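Local coordinates for protein purine nucleoside phosphorylase (Anopheles gambiae, PDB 2P4S) that catalyses the phosphate-dependent cleavage of inosine, guanosine and their 2'-deoxy forms to the free purine base and pentose 1-phosphate, for purine salvage, at residues I326-T331 with D343-V348. Residues are numbered along the deposited sequence; the frame is centred on the assembly and turned at random.
Sequences ITNMCT and DSIVGV. With DIH (7-[[(3R,4R)-3-(hydroxymethyl)-4-oxidanyl-pyrrolidin-1-ium-1-yl]methyl]-3,5-dihydropyrrolo[3,2-d]pyrimidin-4-one), chain F.
Thr327, on strand 319-329, meets helix 342-350 through Ile345, the two side chains crossing at about a right angle. This is the tight part of the contact: Thr327 OG1 lies 3.5 Å from Ile345 CG2, and Thr327's own methyl, CG2, lies 3.5 Å from Ile345 O. Threonine suits the place because it offers a methyl to the helix and a hydroxyl to the pocket. With OG1 between backbone N and carbonyl carbon (chi1 47°), the hydroxyl donates to Asn328 OD1 over 2.8 Å, in the plane of that carbonyl. The same OD1 accepts the N7-H of the inhibitor DIH at 2.8 Å, while Asn328 ND2 donates to DIH O6 at 2.9 Å, both at 171°. The amide's acceptor and donor thus match N7-H and O6 of the 6-oxopurine-like base, and the OG1 bond to OD1 probably also opposes a flip. Ile345, a branched apolar residue, reaches past this amide: its CD1 is 3.7 Å from Asn328 OD1 and 3.6 Å from DIH O5'. The packing slackens three residues further along the helix, where partly exposed Val348 rests CG2 3.6 Å from Thr327 O; the outer side of the helix, with Asp343 and Ser344, is exposed. Completed by Glu286, Tyr173 and His342, which also bond DIH, the arrangement is the nucleoside pocket of a trimeric, 6-oxopurine-specific purine nucleoside phosphorylase, with its base-binding asparagine where the chain turns a corner.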
ATOM      1  N   ILE A 326      21.833  -0.878  12.780  1.00 17.03           N
ATOM      2  CA  ILE A 326      21.821  -1.924  11.780  1.00 16.70           C
ATOM      3  C   ILE A 326      22.083  -3.234  12.511  1.00 17.30           C
ATOM      4  O   ILE A 326      23.159  -3.451  13.021  1.00 17.78           O
ATOM      5  CB  ILE A 326      22.918  -1.667  10.689  1.00 16.18           C
ATOM      6  CG1 ILE A 326      22.708  -0.303  10.016  1.00 16.63           C
ATOM      7  CG2 ILE A 326      23.009  -2.830   9.697  1.00 13.91           C
ATOM      8  CD1 ILE A 326      21.308  -0.110   9.290  1.00 14.58           C
ATOM      9  N   THR A 327      21.086  -4.121  12.580  1.00 18.50           N
ATOM     10  CA  THR A 327      21.150  -5.255  13.516  1.00 16.57           C
ATOM     11  C   THR A 327      21.428  -6.528  12.751  1.00 16.89           C
ATOM     12  O   THR A 327      21.657  -7.575  13.327  1.00 17.06           O
ATOM     13  CB  THR A 327      19.840  -5.386  14.329  1.00 17.59           C
ATOM     14  OG1 THR A 327      18.710  -5.294  13.439  1.00 15.64           O
ATOM     15  CG2 THR A 327      19.751  -4.263  15.346  1.00 14.95           C
ATOM     16  N   ASN A 328      21.418  -6.417  11.434  1.00 16.87           N
ATOM     17  CA  ASN A 328      21.520  -7.543  10.556  1.00 17.30           C
ATOM     18  C   ASN A 328      21.576  -6.968   9.179  1.00 17.71           C
ATOM     19  O   ASN A 328      21.024  -5.881   8.924  1.00 18.43           O
ATOM     20  CB  ASN A 328      20.317  -8.514  10.665  1.00 16.40           C
ATOM     21  CG  ASN A 328      18.970  -7.832  10.375  1.00 17.49           C
ATOM     22  OD1 ASN A 328      18.485  -6.987  11.183  1.00 12.56           O
ATOM     23  ND2 ASN A 328      18.351  -8.199   9.239  1.00 13.19           N
ATOM     24  N   MET A 329      22.243  -7.703   8.299  1.00 17.84           N
ATOM     25  CA  MET A 329      22.305  -7.345   6.902  1.00 19.08           C
ATOM     26  C   MET A 329      21.088  -7.968   6.246  1.00 19.47           C
ATOM     27  O   MET A 329      20.690  -9.074   6.607  1.00 20.02           O
ATOM     28  CB  MET A 329      23.637  -7.845   6.260  1.00 18.89           C
ATOM     29  CG  MET A 329      24.913  -7.118   6.775  1.00 17.96           C
ATOM     30  SD  MET A 329      24.718  -5.303   6.893  1.00 19.24           S
ATOM     31  CE  MET A 329      24.723  -4.821   5.163  1.00 12.00           C
ATOM     32  N   CYS A 330      20.459  -7.237   5.331  1.00 20.59           N
ATOM     33  CA  CYS A 330      19.367  -7.805   4.540  1.00 21.36           C
ATOM     34  C   CYS A 330      19.954  -8.906   3.641  1.00 22.78           C
ATOM     35  O   CYS A 330      21.094  -8.782   3.161  1.00 22.82           O
ATOM     36  CB  CYS A 330      18.740  -6.731   3.664  1.00 20.38           C
ATOM     37  SG  CYS A 330      17.836  -5.527   4.588  1.00 18.99           S
ATOM     38  N   THR A 331      19.173  -9.959   3.402  1.00 23.58           N
ATOM     39  CA  THR A 331      19.575 -11.015   2.484  1.00 24.25           C
ATOM     40  C   THR A 331      19.608 -10.539   1.028  1.00 25.48           C
ATOM     41  O   THR A 331      18.590 -10.131   0.455  1.00 24.16           O
ATOM     42  CB  THR A 331      18.676 -12.271   2.597  1.00 24.48           C
ATOM     43  OG1 THR A 331      18.492 -12.604   3.985  1.00 24.09           O
ATOM     44  CG2 THR A 331      19.342 -13.485   1.856  1.00 24.27           C
ATOM     45  N   ASP A 343      15.926 -12.391  18.729  1.00 26.28           N
ATOM     46  CA  ASP A 343      16.803 -12.431  19.897  1.00 27.95           C
ATOM     47  C   ASP A 343      18.199 -11.881  19.586  1.00 27.02           C
ATOM     48  O   ASP A 343      18.713 -11.080  20.361  1.00 27.49           O
ATOM     49  CB  ASP A 343      16.917 -13.853  20.504  1.00 29.17           C
ATOM     50  CG  ASP A 343      15.635 -14.303  21.269  1.00 35.01           C
ATOM     51  OD1 ASP A 343      14.788 -13.433  21.666  1.00 40.72           O
ATOM     52  OD2 ASP A 343      15.474 -15.551  21.472  1.00 38.06           O
ATOM     53  N   SER A 344      18.808 -12.307  18.475  1.00 26.42           N
ATOM     54  CA  SER A 344      20.115 -11.755  18.030  1.00 26.56           C
ATOM     55  C   SER A 344      20.058 -10.243  17.752  1.00 24.81           C
ATOM     56  O   SER A 344      20.979  -9.506  18.090  1.00 25.32           O
ATOM     57  CB  SER A 344      20.611 -12.437  16.751  1.00 26.49           C
ATOM     58  OG  SER A 344      20.653 -13.838  16.917  1.00 30.14           O
ATOM     59  N   ILE A 345      18.966  -9.820  17.135  1.00 22.55           N
ATOM     60  CA  ILE A 345      18.726  -8.428  16.756  1.00 20.39           C
ATOM     61  C   ILE A 345      18.704  -7.532  17.977  1.00 21.39           C
ATOM     62  O   ILE A 345      19.370  -6.491  18.003  1.00 20.20           O
ATOM     63  CB  ILE A 345      17.418  -8.323  15.862  1.00 20.53           C
ATOM     64  CG1 ILE A 345      17.729  -8.823  14.418  1.00 17.93           C
ATOM     65  CG2 ILE A 345      16.793  -6.926  15.887  1.00 19.21           C
ATOM     66  CD1 ILE A 345      16.490  -9.008  13.511  1.00 17.70           C
ATOM     67  N   VAL A 346      17.958  -7.963  19.008  1.00 21.51           N
ATOM     68  CA  VAL A 346      17.886  -7.256  20.263  1.00 21.95           C
ATOM     69  C   VAL A 346      19.270  -7.304  20.910  1.00 22.42           C
ATOM     70  O   VAL A 346      19.717  -6.306  21.429  1.00 22.06           O
ATOM     71  CB  VAL A 346      16.763  -7.862  21.189  1.00 23.18           C
ATOM     72  CG1 VAL A 346      16.733  -7.211  22.573  1.00 22.75           C
ATOM     73  CG2 VAL A 346      15.395  -7.740  20.488  1.00 21.05           C
ATOM     74  N   GLY A 347      19.951  -8.454  20.827  1.00 22.82           N
ATOM     75  CA  GLY A 347      21.336  -8.602  21.313  1.00 23.36           C
ATOM     76  C   GLY A 347      22.380  -7.624  20.774  1.00 23.62           C
ATOM     77  O   GLY A 347      23.329  -7.274  21.475  1.00 25.19           O
ATOM     78  N   VAL A 348      22.238  -7.196  19.525  1.00 23.61           N
ATOM     79  CA  VAL A 348      23.185  -6.262  18.906  1.00 22.62           C
ATOM     80  C   VAL A 348      23.177  -4.908  19.686  1.00 24.01           C
ATOM     81  O   VAL A 348      24.251  -4.343  19.996  1.00 23.07           O
ATOM     82  CB  VAL A 348      22.868  -6.077  17.387  1.00 22.58           C
ATOM     83  CG1 VAL A 348      23.718  -4.963  16.745  1.00 20.81           C
ATOM     84  CG2 VAL A 348      23.052  -7.385  16.626  1.00 21.32           C
TER
HETATM   85  O5' DIH F 401      13.184  -8.457  14.941  1.00 18.22           O
HETATM   86  C5' DIH F 401      11.950  -7.931  14.414  1.00 18.39           C
HETATM   87  C4' DIH F 401      11.803  -6.537  14.973  1.00 18.57           C
HETATM   88  C6' DIH F 401      13.055  -5.677  14.686  1.00 16.89           C
HETATM   89  C3' DIH F 401      10.625  -5.840  14.327  1.00 16.77           C
HETATM   90  O3' DIH F 401      10.033  -4.975  15.299  1.00 15.14           O
HETATM   91  C2' DIH F 401      11.262  -4.970  13.259  1.00 14.53           C
HETATM   92  N1' DIH F 401      12.518  -4.510  13.930  1.00 16.27           N
HETATM   93  C10 DIH F 401      13.395  -3.826  12.968  1.00 13.21           C
HETATM   94  C9  DIH F 401      14.219  -4.667  12.016  1.00 13.77           C
HETATM   95  C8  DIH F 401      15.520  -5.172  12.283  1.00 13.76           C
HETATM   96  N7  DIH F 401      15.952  -5.849  11.183  1.00 14.43           N
HETATM   97  C5  DIH F 401      14.997  -5.808  10.218  1.00 12.86           C
HETATM   98  C6  DIH F 401      14.910  -6.299   8.813  1.00 14.19           C
HETATM   99  O6  DIH F 401      15.872  -6.974   8.259  1.00 15.95           O
HETATM  100  N1  DIH F 401      13.763  -6.005   8.166  1.00 13.84           N
HETATM  101  C2  DIH F 401      12.728  -5.308   8.726  1.00 14.24           C
HETATM  102  N3  DIH F 401      12.784  -4.821   9.975  1.00 13.24           N
HETATM  103  C4  DIH F 401      13.915  -5.065  10.720  1.00 13.35           C